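Local coordinates for protein phosphoribosyl-AMP cyclohydrolase (Medicago truncatula, PDB 7BGM) that probably catalyses two successive steps of histidine biosynthesis, hydrolysing phosphoribosyl-ATP to phosphoribosyl-AMP and diphosphate and then opening the adenine ring of phosphoribosyl-AMP, at residues Asp9-Asp14 and Val77-Asp82; Phe36-Ala41 and Ser59-Lys64; Ala21-Val26 and Asn70-His75; Val109-Lys114 and Gly120-Leu125. All blocks are in the same frame, centred on the assembly; numbering follows the deposited sequence.

Contact 1 (Asp9-Asp14 and Val77-Asp82); sequences DSVKWD and VFLDCD. With ZN (zinc ion), chain D; ZN (zinc ion), chain G.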
loop_
_atom_site.group_PDB
_atom_site.type_symbol
_atom_site.label_atom_id
_atom_site.label_comp_id
_atom_site.label_asym_id
_atom_site.label_seq_id
_atom_site.Cartn_x
_atom_site.Cartn_y
_atom_site.Cartn_z
ATOM N N ASP A 9 -23.982 4.499 14.861
ATOM C CA ASP A 9 -24.621 3.513 15.734
ATOM C C ASP A 9 -24.236 2.082 15.369
ATOM O O ASP A 9 -24.392 1.170 16.196
ATOM C CB ASP A 9 -26.140 3.639 15.667
ATOM C CG ASP A 9 -26.659 4.934 16.281
ATOM O OD1 ASP A 9 -25.853 5.684 16.882
ATOM O OD2 ASP A 9 -27.884 5.185 16.172
ATOM N N SER A 10 -23.757 1.859 14.154
ATOM C CA SER A 10 -23.432 0.514 13.690
ATOM C C SER A 10 -21.976 0.144 13.907
ATOM O O SER A 10 -21.586 -0.996 13.583
ATOM C CB SER A 10 -23.778 0.386 12.203
ATOM O OG SER A 10 -22.760 1.001 11.412
ATOM N N VAL A 11 -21.148 1.086 14.428
ATOM C CA VAL A 11 -19.751 0.805 14.715
ATOM C C VAL A 11 -19.674 0.067 16.045
ATOM O O VAL A 11 -20.455 0.350 16.967
ATOM C CB VAL A 11 -18.931 2.114 14.755
ATOM C CG1 VAL A 11 -17.476 1.872 15.218
ATOM C CG2 VAL A 11 -18.958 2.811 13.398
ATOM N N LYS A 12 -18.771 -0.915 16.128
ATOM C CA LYS A 12 -18.585 -1.721 17.335
ATOM C C LYS A 12 -17.540 -1.041 18.213
ATOM O O LYS A 12 -16.358 -1.414 18.236
ATOM C CB LYS A 12 -18.186 -3.148 16.967
ATOM C CG LYS A 12 -17.977 -4.108 18.118
ATOM C CD LYS A 12 -17.481 -5.430 17.553
ATOM C CE LYS A 12 -17.246 -6.481 18.627
ATOM N NZ LYS A 12 -16.608 -7.686 17.996
ATOM N N TRP A 13 -18.004 -0.014 18.937
ATOM C CA TRP A 13 -17.151 0.729 19.861
ATOM C C TRP A 13 -16.754 -0.185 21.022
ATOM O O TRP A 13 -17.527 -1.058 21.430
ATOM C CB TRP A 13 -17.881 1.984 20.398
ATOM C CG TRP A 13 -18.521 2.832 19.307
ATOM C CD1 TRP A 13 -19.874 2.867 18.959
ATOM C CD2 TRP A 13 -17.851 3.712 18.389
ATOM N NE1 TRP A 13 -20.072 3.718 17.881
ATOM C CE2 TRP A 13 -18.851 4.247 17.517
ATOM C CE3 TRP A 13 -16.507 4.123 18.226
ATOM C CZ2 TRP A 13 -18.550 5.154 16.499
ATOM C CZ3 TRP A 13 -16.200 5.023 17.176
ATOM C CH2 TRP A 13 -17.232 5.537 16.338
ATOM N N ASP A 14 -15.542 0.016 21.549
ATOM C CA ASP A 14 -15.086 -0.747 22.709
ATOM C C ASP A 14 -15.683 -0.130 23.979
ATOM O O ASP A 14 -16.511 0.782 23.925
ATOM C CB ASP A 14 -13.555 -0.850 22.727
ATOM C CG ASP A 14 -12.839 0.483 23.022
ATOM O OD1 ASP A 14 -13.472 1.453 23.483
ATOM O OD2 ASP A 14 -11.600 0.553 22.793
ATOM N N VAL A 77 -13.572 6.350 3.647
ATOM C CA VAL A 77 -13.522 5.747 4.983
ATOM C C VAL A 77 -14.100 4.346 4.870
ATOM O O VAL A 77 -15.184 4.163 4.280
ATOM C CB VAL A 77 -14.309 6.568 6.022
ATOM C CG1 VAL A 77 -14.247 5.873 7.385
ATOM C CG2 VAL A 77 -13.732 7.985 6.139
ATOM N N PHE A 78 -13.368 3.357 5.393
ATOM C CA PHE A 78 -13.815 1.971 5.407
ATOM C C PHE A 78 -13.866 1.401 6.830
ATOM O O PHE A 78 -12.965 1.649 7.649
ATOM C CB PHE A 78 -12.897 1.073 4.554
ATOM C CG PHE A 78 -12.968 1.338 3.063
ATOM C CD1 PHE A 78 -12.237 2.384 2.497
ATOM C CD2 PHE A 78 -13.814 0.588 2.240
ATOM C CE1 PHE A 78 -12.285 2.659 1.162
ATOM C CE2 PHE A 78 -13.863 0.850 0.855
ATOM C CZ PHE A 78 -13.127 1.915 0.330
ATOM N N LEU A 79 -14.882 0.569 7.096
ATOM C CA LEU A 79 -14.942 -0.271 8.286
ATOM C C LEU A 79 -14.487 -1.687 7.931
ATOM O O LEU A 79 -14.692 -2.141 6.794
ATOM C CB LEU A 79 -16.379 -0.353 8.830
ATOM C CG LEU A 79 -17.046 0.929 9.292
ATOM C CD1 LEU A 79 -18.512 0.727 9.693
ATOM C CD2 LEU A 79 -16.251 1.461 10.445
ATOM N N ASP A 80 -13.920 -2.407 8.913
ATOM C CA ASP A 80 -13.623 -3.829 8.717
ATOM C C ASP A 80 -14.884 -4.680 8.932
ATOM O O ASP A 80 -15.982 -4.187 9.235
ATOM C CB ASP A 80 -12.416 -4.310 9.553
ATOM C CG ASP A 80 -12.714 -4.567 11.025
ATOM O OD1 ASP A 80 -13.626 -3.921 11.548
ATOM O OD2 ASP A 80 -11.918 -5.369 11.642
ATOM N N CYS A 81 -14.723 -5.983 8.728
ATOM C CA CYS A 81 -15.873 -6.894 8.675
ATOM C C CYS A 81 -16.705 -6.876 9.967
ATOM O O CYS A 81 -17.943 -6.981 9.921
ATOM C CB CYS A 81 -15.385 -8.311 8.372
ATOM S SG CYS A 81 -14.135 -8.925 9.613
ATOM N N ASP A 82 -16.064 -6.766 11.119
ATOM C CA ASP A 82 -16.797 -6.750 12.383
ATOM C C ASP A 82 -16.910 -5.337 12.971
ATOM O O ASP A 82 -17.339 -5.175 14.131
ATOM C CB ASP A 82 -16.194 -7.759 13.386
ATOM C CG ASP A 82 -14.697 -7.581 13.624
ATOM O OD1 ASP A 82 -14.115 -6.542 13.220
ATOM O OD2 ASP A 82 -14.094 -8.507 14.253
HETATM ZN ZN ZN D . -12.249 -5.824 13.458
HETATM ZN ZN ZN G . -12.556 -9.972 8.333
HETATM O O HOH W 1 -14.417 -8.130 17.102
HETATM O O HOH W 2 -11.766 -7.569 14.349
HETATM O O HOH W 3 -10.261 -5.300 14.005
#
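V11 touches L79 with one methyl and the indole of W13 with the other. Its CG1 lies over the centre of one face of the W13 ring, 3.5 Å above the plane. Its CG2 meets L79 CD2 at 4.2 Å, which joins the loop after helix 3-9 to strand 76-80. The carboxylates of D80 and D82 share one zinc ion. D80 OD2 binds it at 1.9 Å and D82 OD1 at 2.0 Å. D84 and two waters complete its shell. D82 chi1 of 54° sets CG between the backbone N and the carbonyl carbon, with OD1 turned to the zinc ion. K12 runs alongside, fully extended, with CD 3.4 Å from D82 O. K12 NZ is 4.6 Å from D82 OD2, beyond a salt bridge, but a water accepts from NZ and donates to OD2. C81 binds a second zinc ion, with SG 2.3 Å from the metal. C97 and C104 of the second subunit also bind it, so the site spans the dimer. The first zinc probably offsets the repulsion between its ligands D80 and D82. One of its waters donates to D82 OD2. D82 thus links metal, water and lysine, which probably eases its negative charge.

Contact 2 (Phe36-Ala41 and Ser59-Lys64); sequences FANREA and SSLWTK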
loop_
_atom_site.group_PDB
_atom_site.type_symbol
_atom_site.label_atom_id
_atom_site.label_comp_id
_atom_site.label_asym_id
_atom_site.label_seq_id
_atom_site.Cartn_x
_atom_site.Cartn_y
_atom_site.Cartn_z
ATOM N N PHE A 36 -6.869 6.106 17.603
ATOM C CA PHE A 36 -8.193 5.690 18.033
ATOM C C PHE A 36 -9.171 6.802 17.674
ATOM O O PHE A 36 -8.785 7.969 17.492
ATOM C CB PHE A 36 -8.210 5.344 19.565
ATOM C CG PHE A 36 -7.448 4.109 19.867
ATOM C CD1 PHE A 36 -6.062 4.152 20.040
ATOM C CD2 PHE A 36 -8.095 2.880 19.916
ATOM C CE1 PHE A 36 -5.331 2.989 20.252
ATOM C CE2 PHE A 36 -7.379 1.711 20.155
ATOM C CZ PHE A 36 -5.996 1.763 20.304
ATOM N N ALA A 37 -10.437 6.443 17.516
ATOM C CA ALA A 37 -11.453 7.418 17.193
ATOM C C ALA A 37 -12.695 7.111 18.016
ATOM O O ALA A 37 -13.026 5.939 18.211
ATOM C CB ALA A 37 -11.770 7.393 15.694
ATOM N N ASN A 38 -13.364 8.152 18.524
ATOM C CA ASN A 38 -14.687 7.991 19.096
ATOM C C ASN A 38 -15.733 8.478 18.085
ATOM O O ASN A 38 -15.412 8.793 16.925
ATOM C CB ASN A 38 -14.800 8.722 20.442
ATOM C CG ASN A 38 -14.549 10.220 20.321
ATOM O OD1 ASN A 38 -14.268 10.724 19.228
ATOM N ND2 ASN A 38 -14.618 10.932 21.449
ATOM N N ARG A 39 -16.999 8.535 18.510
ATOM C CA ARG A 39 -18.055 8.943 17.588
ATOM C C ARG A 39 -17.733 10.300 16.979
ATOM O O ARG A 39 -17.759 10.481 15.750
ATOM C CB ARG A 39 -19.397 9.005 18.314
ATOM C CG ARG A 39 -20.092 7.684 18.498
ATOM C CD ARG A 39 -21.403 7.926 19.252
ATOM N NE ARG A 39 -22.422 8.475 18.361
ATOM C CZ ARG A 39 -23.332 7.727 17.745
ATOM N NH1 ARG A 39 -23.340 6.418 17.950
ATOM N NH2 ARG A 39 -24.229 8.279 16.932
ATOM N N GLU A 40 -17.418 11.266 17.840
ATOM C CA GLU A 40 -17.146 12.614 17.363
ATOM C C GLU A 40 -15.960 12.655 16.404
ATOM O O GLU A 40 -16.009 13.378 15.406
ATOM C CB GLU A 40 -16.921 13.561 18.527
ATOM C CG GLU A 40 -16.656 14.976 18.035
ATOM C CD GLU A 40 -16.677 16.050 19.129
ATOM O OE1 GLU A 40 -16.684 15.727 20.345
ATOM O OE2 GLU A 40 -16.698 17.241 18.745
ATOM N N ALA A 41 -14.897 11.888 16.668
ATOM C CA ALA A 41 -13.741 11.914 15.764
ATOM C C ALA A 41 -14.110 11.409 14.374
ATOM O O ALA A 41 -13.634 11.958 13.363
ATOM C CB ALA A 41 -12.565 11.099 16.318
ATOM N N SER A 59 -7.309 12.805 26.552
ATOM C CA SER A 59 -8.770 12.744 26.580
ATOM C C SER A 59 -9.393 13.839 25.716
ATOM O O SER A 59 -10.282 14.570 26.150
ATOM C CB SER A 59 -9.291 12.818 28.018
ATOM O OG SER A 59 -8.859 11.696 28.762
ATOM N N SER A 60 -8.926 13.950 24.474
ATOM C CA SER A 60 -9.348 15.066 23.638
ATOM C C SER A 60 -9.279 14.701 22.157
ATOM O O SER A 60 -8.488 13.855 21.743
ATOM C CB SER A 60 -8.482 16.299 23.913
ATOM O OG SER A 60 -8.670 17.291 22.925
ATOM N N LEU A 61 -10.141 15.338 21.372
ATOM C CA LEU A 61 -10.074 15.223 19.921
ATOM C C LEU A 61 -8.854 15.970 19.402
ATOM O O LEU A 61 -8.455 16.995 19.955
ATOM C CB LEU A 61 -11.336 15.806 19.291
ATOM C CG LEU A 61 -12.104 15.000 18.251
ATOM C CD1 LEU A 61 -12.512 13.657 18.851
ATOM C CD2 LEU A 61 -13.315 15.802 17.794
ATOM N N TRP A 62 -8.267 15.460 18.325
ATOM C CA TRP A 62 -7.224 16.208 17.632
ATOM C C TRP A 62 -7.200 15.806 16.174
ATOM O O TRP A 62 -7.487 14.664 15.815
ATOM C CB TRP A 62 -5.834 16.020 18.251
ATOM C CG TRP A 62 -5.246 14.635 18.096
ATOM C CD1 TRP A 62 -5.602 13.491 18.792
ATOM C CD2 TRP A 62 -4.170 14.267 17.237
ATOM N NE1 TRP A 62 -4.805 12.420 18.383
ATOM C CE2 TRP A 62 -3.908 12.880 17.447
ATOM C CE3 TRP A 62 -3.367 14.979 16.332
ATOM C CZ2 TRP A 62 -2.904 12.190 16.750
ATOM C CZ3 TRP A 62 -2.361 14.301 15.662
ATOM C CH2 TRP A 62 -2.151 12.906 15.855
ATOM N N THR A 63 -6.871 16.775 15.343
ATOM C CA THR A 63 -6.826 16.586 13.903
ATOM C C THR A 63 -5.361 16.564 13.503
ATOM O O THR A 63 -4.605 17.486 13.853
ATOM C CB THR A 63 -7.589 17.693 13.194
ATOM O OG1 THR A 63 -8.976 17.621 13.575
ATOM C CG2 THR A 63 -7.450 17.569 11.659
ATOM N N LYS A 64 -4.957 15.505 12.811
ATOM C CA LYS A 64 -3.585 15.414 12.349
ATOM C C LYS A 64 -3.278 16.606 11.452
ATOM O O LYS A 64 -4.021 16.883 10.503
ATOM C CB LYS A 64 -3.385 14.094 11.622
ATOM C CG LYS A 64 -2.083 14.003 10.907
ATOM C CD LYS A 64 -0.937 13.971 11.922
ATOM C CE LYS A 64 0.269 14.705 11.432
ATOM N NZ LYS A 64 1.350 14.630 12.493
#
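N38 meets L61 at the N-terminus of helix 39-48, where N38 is the N-cap. The helix start rests against the hairpin of strands 52-55 and 60-63, which has a G1 beta bulge at S59 and S60. N38 chi1 is 60°, which turns the amide back over the helix start. Its OD1 accepts from A41 N at 2.9 Å, with an N-H...O angle of 155°. The donor is tilted 26° from the carbonyl plane. This capping bond satisfies the A41 N-H and helps hold the amide. The same OD1 lies 3.4 Å from L61 CD1. E40 comes next. Its chain is extended, and CG touches L61 CD2 at 3.5 Å. The aliphatic part of E40 thus covers one methyl of L61, and the carboxylate carbon CD follows beside it. A41 sets its CB against the other methyl, CD1. T44, one turn further on, and T52 also touch L61. The CB of L61 points toward 36-41, while that of W62, the next residue of the strand, points away from 36-41. W62 and K64 bind AMP in another structure of this protein. L61 CD1 ends 3.6 Å from A41 CB.

Contact 3 (Ala21-Val26 and Asn70-His75); sequences AIAQNV and NFINVH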
loop_
_atom_site.group_PDB
_atom_site.type_symbol
_atom_site.label_atom_id
_atom_site.label_comp_id
_atom_site.label_asym_id
_atom_site.label_seq_id
_atom_site.Cartn_x
_atom_site.Cartn_y
_atom_site.Cartn_z
ATOM N N ALA A 21 -8.419 3.508 14.410
ATOM C CA ALA A 21 -8.437 4.229 13.138
ATOM C C ALA A 21 -7.048 4.244 12.524
ATOM O O ALA A 21 -6.084 4.719 13.140
ATOM C CB ALA A 21 -8.946 5.674 13.289
ATOM N N ILE A 22 -6.977 3.816 11.263
ATOM C CA ILE A 22 -5.712 3.671 10.554
ATOM C C ILE A 22 -5.724 4.616 9.379
ATOM O O ILE A 22 -6.662 4.575 8.568
ATOM C CB ILE A 22 -5.491 2.238 10.073
ATOM C CG1 ILE A 22 -5.619 1.266 11.223
ATOM C CG2 ILE A 22 -4.155 2.129 9.325
ATOM C CD1 ILE A 22 -5.738 -0.158 10.753
ATOM N N ALA A 23 -4.726 5.514 9.306
ATOM C CA ALA A 23 -4.611 6.375 8.135
ATOM C C ALA A 23 -3.693 5.737 7.106
ATOM O O ALA A 23 -2.558 5.329 7.435
ATOM C CB ALA A 23 -4.103 7.766 8.515
ATOM N N GLN A 24 -4.148 5.726 5.844
ATOM C CA GLN A 24 -3.439 5.027 4.776
ATOM C C GLN A 24 -3.376 5.933 3.553
ATOM O O GLN A 24 -4.378 6.569 3.194
ATOM C CB GLN A 24 -4.134 3.684 4.422
ATOM C CG GLN A 24 -3.411 2.949 3.274
ATOM C CD GLN A 24 -4.017 1.600 2.993
ATOM O OE1 GLN A 24 -5.250 1.437 3.066
ATOM N NE2 GLN A 24 -3.159 0.614 2.634
ATOM N N ASN A 25 -2.202 5.998 2.921
ATOM C CA ASN A 25 -1.995 6.827 1.725
ATOM C C ASN A 25 -2.841 6.277 0.569
ATOM O O ASN A 25 -2.674 5.120 0.166
ATOM C CB ASN A 25 -0.502 6.836 1.381
ATOM C CG ASN A 25 -0.162 7.789 0.227
ATOM O OD1 ASN A 25 -0.762 7.738 -0.842
ATOM N ND2 ASN A 25 0.797 8.693 0.462
ATOM N N VAL A 26 -3.772 7.101 0.066
ATOM C CA VAL A 26 -4.703 6.703 -1.002
ATOM C C VAL A 26 -3.982 6.348 -2.302
ATOM O O VAL A 26 -4.479 5.527 -3.103
ATOM C CB VAL A 26 -5.731 7.828 -1.240
ATOM C CG1 VAL A 26 -5.059 9.093 -1.768
ATOM C CG2 VAL A 26 -6.854 7.341 -2.223
ATOM N N ASN A 70 0.463 19.279 8.377
ATOM C CA ASN A 70 0.523 18.083 7.537
ATOM C C ASN A 70 -0.779 17.291 7.666
ATOM O O ASN A 70 -0.819 16.172 8.191
ATOM C CB ASN A 70 1.746 17.250 7.904
ATOM C CG ASN A 70 3.032 17.985 7.589
ATOM O OD1 ASN A 70 3.066 18.752 6.624
ATOM N ND2 ASN A 70 4.082 17.789 8.394
ATOM N N PHE A 71 -1.856 17.900 7.155
ATOM C CA PHE A 71 -3.168 17.267 7.203
ATOM C C PHE A 71 -3.213 16.013 6.338
ATOM O O PHE A 71 -2.494 15.876 5.339
ATOM C CB PHE A 71 -4.260 18.222 6.726
ATOM C CG PHE A 71 -4.421 19.452 7.601
ATOM C CD1 PHE A 71 -5.104 19.369 8.813
ATOM C CD2 PHE A 71 -3.867 20.670 7.234
ATOM C CE1 PHE A 71 -5.270 20.466 9.638
ATOM C CE2 PHE A 71 -4.016 21.796 8.058
ATOM C CZ PHE A 71 -4.709 21.686 9.290
ATOM N N ILE A 72 -4.091 15.100 6.705
ATOM C CA ILE A 72 -4.399 13.952 5.840
ATOM C C ILE A 72 -5.785 14.182 5.277
ATOM O O ILE A 72 -6.793 14.098 5.999
ATOM C CB ILE A 72 -4.284 12.608 6.574
ATOM C CG1 ILE A 72 -2.871 12.435 7.169
ATOM C CG2 ILE A 72 -4.657 11.425 5.620
ATOM C CD1 ILE A 72 -2.859 11.393 8.332
ATOM N N ASN A 73 -5.842 14.441 3.963
ATOM C CA ASN A 73 -7.075 14.789 3.282
ATOM C C ASN A 73 -7.792 13.507 2.895
ATOM O O ASN A 73 -7.289 12.732 2.070
ATOM C CB ASN A 73 -6.782 15.616 2.042
ATOM C CG ASN A 73 -6.055 16.880 2.373
ATOM O OD1 ASN A 73 -6.615 17.776 3.017
ATOM N ND2 ASN A 73 -4.780 16.956 1.982
ATOM N N VAL A 74 -8.952 13.279 3.493
ATOM C CA VAL A 74 -9.600 11.980 3.440
ATOM C C VAL A 74 -10.427 11.826 2.160
ATOM O O VAL A 74 -11.332 12.621 1.884
ATOM C CB VAL A 74 -10.452 11.746 4.690
ATOM C CG1 VAL A 74 -11.156 10.421 4.558
ATOM C CG2 VAL A 74 -9.517 11.708 5.915
ATOM N N HIS A 75 -10.128 10.761 1.404
ATOM C CA HIS A 75 -10.839 10.403 0.174
ATOM C C HIS A 75 -11.949 9.376 0.396
ATOM O O HIS A 75 -12.949 9.368 -0.339
ATOM C CB HIS A 75 -9.861 9.803 -0.835
ATOM C CG HIS A 75 -9.019 10.811 -1.540
ATOM N ND1 HIS A 75 -8.276 11.770 -0.880
ATOM C CD2 HIS A 75 -8.782 10.990 -2.855
ATOM C CE1 HIS A 75 -7.638 12.514 -1.770
ATOM N NE2 HIS A 75 -7.923 12.058 -2.973
#
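V26 overlaps the imidazole of H75. Its CG1 stands over the centre of one ring face, 4.1 Å from the centroid and only 1° off the ring normal. This is a CH-pi contact. V26 chi1 of 65° sets CG1 between the backbone N and the carbonyl carbon and CG2 anti to N, so both methyls meet the histidine. V26 CG2 lies 4.1 Å from H75 CB and equally near CG. The two side chains cross at about a right angle. A hydrogen bond helps set the rotation of the ring: H75 ND1 donates to N73 O at 3.3 Å, and the acceptor lies in the ring plane. The donor stands above the carbonyl plane of N73, so the bond is not aimed at a lone pair. Along the strands, A23 meets I72: I72 CD1 lies 3.8 Å from A23 CB. No hydrogen bond joins the two segments, whose touching parts run 53° apart. Both strands pair instead with strand 85-92, strand 19-25 in parallel and strand 72-74 antiparallel. I72 also packs on K64, and A23 on M33. The arrangement belongs to the mixed sheet of the cyclohydrolase domain, next to these two residues, which bind AMP in another structure.

Contact 4 (Val109-Lys114 and Gly120-Leu125); sequences VFDLLK and GNKLAL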
loop_
_atom_site.group_PDB
_atom_site.type_symbol
_atom_site.label_atom_id
_atom_site.label_comp_id
_atom_site.label_asym_id
_atom_site.label_seq_id
_atom_site.Cartn_x
_atom_site.Cartn_y
_atom_site.Cartn_z
ATOM N N VAL A 109 11.857 -4.569 13.391
ATOM C CA VAL A 109 12.174 -5.442 14.509
ATOM C C VAL A 109 13.233 -6.465 14.128
ATOM O O VAL A 109 14.138 -6.763 14.919
ATOM C CB VAL A 109 10.884 -6.114 14.986
ATOM C CG1 VAL A 109 11.210 -7.455 15.609
ATOM C CG2 VAL A 109 10.115 -5.171 15.910
ATOM N N PHE A 110 13.142 -7.024 12.920
ATOM C CA PHE A 110 14.052 -8.102 12.546
ATOM C C PHE A 110 15.512 -7.659 12.544
ATOM O O PHE A 110 16.405 -8.507 12.645
ATOM C CB PHE A 110 13.660 -8.662 11.179
ATOM C CG PHE A 110 12.396 -9.482 11.198
ATOM C CD1 PHE A 110 11.694 -9.670 12.371
ATOM C CD2 PHE A 110 11.925 -10.082 10.040
ATOM C CE1 PHE A 110 10.531 -10.434 12.389
ATOM C CE2 PHE A 110 10.779 -10.847 10.052
ATOM C CZ PHE A 110 10.077 -11.025 11.225
ATOM N N ASP A 111 15.770 -6.348 12.455
ATOM C CA ASP A 111 17.140 -5.843 12.449
ATOM C C ASP A 111 17.849 -6.120 13.769
ATOM O O ASP A 111 19.037 -6.472 13.782
ATOM C CB ASP A 111 17.147 -4.342 12.154
ATOM C CG ASP A 111 17.109 -4.034 10.664
ATOM O OD1 ASP A 111 17.123 -4.986 9.851
ATOM O OD2 ASP A 111 17.077 -2.833 10.308
ATOM N N LEU A 112 17.140 -5.967 14.891
ATOM C CA LEU A 112 17.756 -6.123 16.205
ATOM C C LEU A 112 18.280 -7.539 16.465
ATOM O O LEU A 112 18.990 -7.743 17.458
ATOM C CB LEU A 112 16.756 -5.708 17.301
ATOM C CG LEU A 112 16.578 -4.204 17.589
ATOM C CD1 LEU A 112 15.490 -3.959 18.635
ATOM C CD2 LEU A 112 17.895 -3.550 18.029
ATOM N N LEU A 113 17.970 -8.510 15.603
ATOM C CA LEU A 113 18.443 -9.880 15.767
ATOM C C LEU A 113 19.701 -10.190 14.943
ATOM O O LEU A 113 20.166 -11.336 14.953
ATOM C CB LEU A 113 17.324 -10.867 15.413
ATOM C CG LEU A 113 15.872 -10.522 15.787
ATOM C CD1 LEU A 113 14.934 -11.687 15.435
ATOM C CD2 LEU A 113 15.714 -10.122 17.257
ATOM N N LYS A 114 20.274 -9.200 14.257
ATOM C CA LYS A 114 21.490 -9.391 13.469
ATOM C C LYS A 114 22.688 -9.611 14.397
ATOM O O LYS A 114 22.551 -9.843 15.601
ATOM C CB LYS A 114 21.712 -8.202 12.538
ATOM C CG LYS A 114 20.675 -8.066 11.426
ATOM C CD LYS A 114 20.830 -9.168 10.398
ATOM C CE LYS A 114 19.546 -9.382 9.602
ATOM N NZ LYS A 114 19.085 -8.152 8.897
ATOM N N GLY A 120 19.500 0.807 12.801
ATOM C CA GLY A 120 19.199 1.658 11.675
ATOM C C GLY A 120 17.717 1.679 11.377
ATOM O O GLY A 120 17.130 0.664 10.971
ATOM N N ASN A 121 17.088 2.833 11.558
ATOM C CA ASN A 121 15.679 2.948 11.235
ATOM C C ASN A 121 15.486 3.036 9.719
ATOM O O ASN A 121 16.365 3.466 8.970
ATOM C CB ASN A 121 15.064 4.167 11.939
ATOM C CG ASN A 121 14.800 3.902 13.440
ATOM O OD1 ASN A 121 14.815 2.758 13.894
ATOM N ND2 ASN A 121 14.598 4.955 14.196
ATOM N N LYS A 122 14.338 2.576 9.266
ATOM C CA LYS A 122 14.011 2.661 7.846
ATOM C C LYS A 122 12.505 2.543 7.714
ATOM O O LYS A 122 11.885 1.739 8.410
ATOM C CB LYS A 122 14.715 1.587 7.005
ATOM C CG LYS A 122 14.297 0.159 7.225
ATOM C CD LYS A 122 14.483 -0.640 5.942
ATOM C CE LYS A 122 14.819 -2.108 6.199
ATOM N NZ LYS A 122 13.951 -2.749 7.214
ATOM N N LEU A 123 11.919 3.320 6.797
ATOM C CA LEU A 123 10.476 3.251 6.589
ATOM C C LEU A 123 10.061 1.851 6.152
ATOM O O LEU A 123 10.739 1.191 5.346
ATOM C CB LEU A 123 10.038 4.255 5.521
ATOM C CG LEU A 123 10.168 5.771 5.766
ATOM C CD1 LEU A 123 9.851 6.425 4.467
ATOM C CD2 LEU A 123 9.181 6.185 6.849
ATOM N N ALA A 124 8.930 1.400 6.679
ATOM C CA ALA A 124 8.247 0.250 6.084
ATOM C C ALA A 124 7.851 0.557 4.647
ATOM O O ALA A 124 7.219 1.585 4.377
ATOM C CB ALA A 124 7.012 -0.087 6.907
ATOM N N LEU A 125 8.244 -0.332 3.729
ATOM C CA LEU A 125 7.979 -0.164 2.305
ATOM C C LEU A 125 7.480 -1.469 1.704
ATOM O O LEU A 125 8.021 -2.538 2.009
ATOM C CB LEU A 125 9.222 0.245 1.533
ATOM C CG LEU A 125 9.900 1.551 1.929
ATOM C CD1 LEU A 125 11.172 1.728 1.171
ATOM C CD2 LEU A 125 8.966 2.750 1.706
#
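D111 chi1 of -85° places the carboxylate beside its own backbone N and turns it to G120 and K122. K122 bends to meet it, with chi1 of 68° and chi4 of 47°: its CB does not point at D111, but the bent chain carries NZ nearer. The meeting is loose. D111 OD2 lies 4.4 Å from K122 NZ, beyond salt-bridge range, so the attraction is only a long-range one between opposite charges. D111 OD2 also comes within 3.6 Å of G120 O. Both atoms are acceptors, and no hydrogen bond forms between them. The lysine charge nearby probably offsets some of that repulsion. D111 OD1 faces K114, whose NZ is 3.8 Å away in a long salt bridge. K114 is poorly ordered, so this pair adds little firmness. The carboxylate therefore lies near two lysines without a close ionic bond to either. Residues 109-112 have helical backbone angles, with bonds from L112 N to V109 O at 3.1 Å and from K114 N to D111 O at 3.0 Å. K122 NZ has another weak, long partner in D76 of the second subunit. F110 packs on H75 of that subunit, and V109 and L112 on its L7. Both segments belong to the connection that leaves strand 105-108 and leads to helix 127-140. The later part folds back along that strand, with backbone hydrogen bonds between K122 and Y106 and between A124 and Y105.

How the contacts relate
Contact 3 is the buried one. Contacts 1 and 2 are partly buried, and contact 4 lies on the surface. Contacts 1, 2 and 3 all reach the same mixed sheet. Contact 2 joins contact 1 through the D9-R39 salt bridge and W13, and joins contact 3 where K64 packs on F71 and I72. Contacts 1 and 3 adjoin in sequence, through strands 72-74 and 76-80. Contact 4 touches none of the others in its own chain. The chemistry follows the place: apolar A23-I72 packing in the interior with the CH-pi contact at its exposed margin, a capped helix on a hairpin, metal ligands at the sheet end, and loose charges outside. All four meet the second subunit, contact 2 through F36.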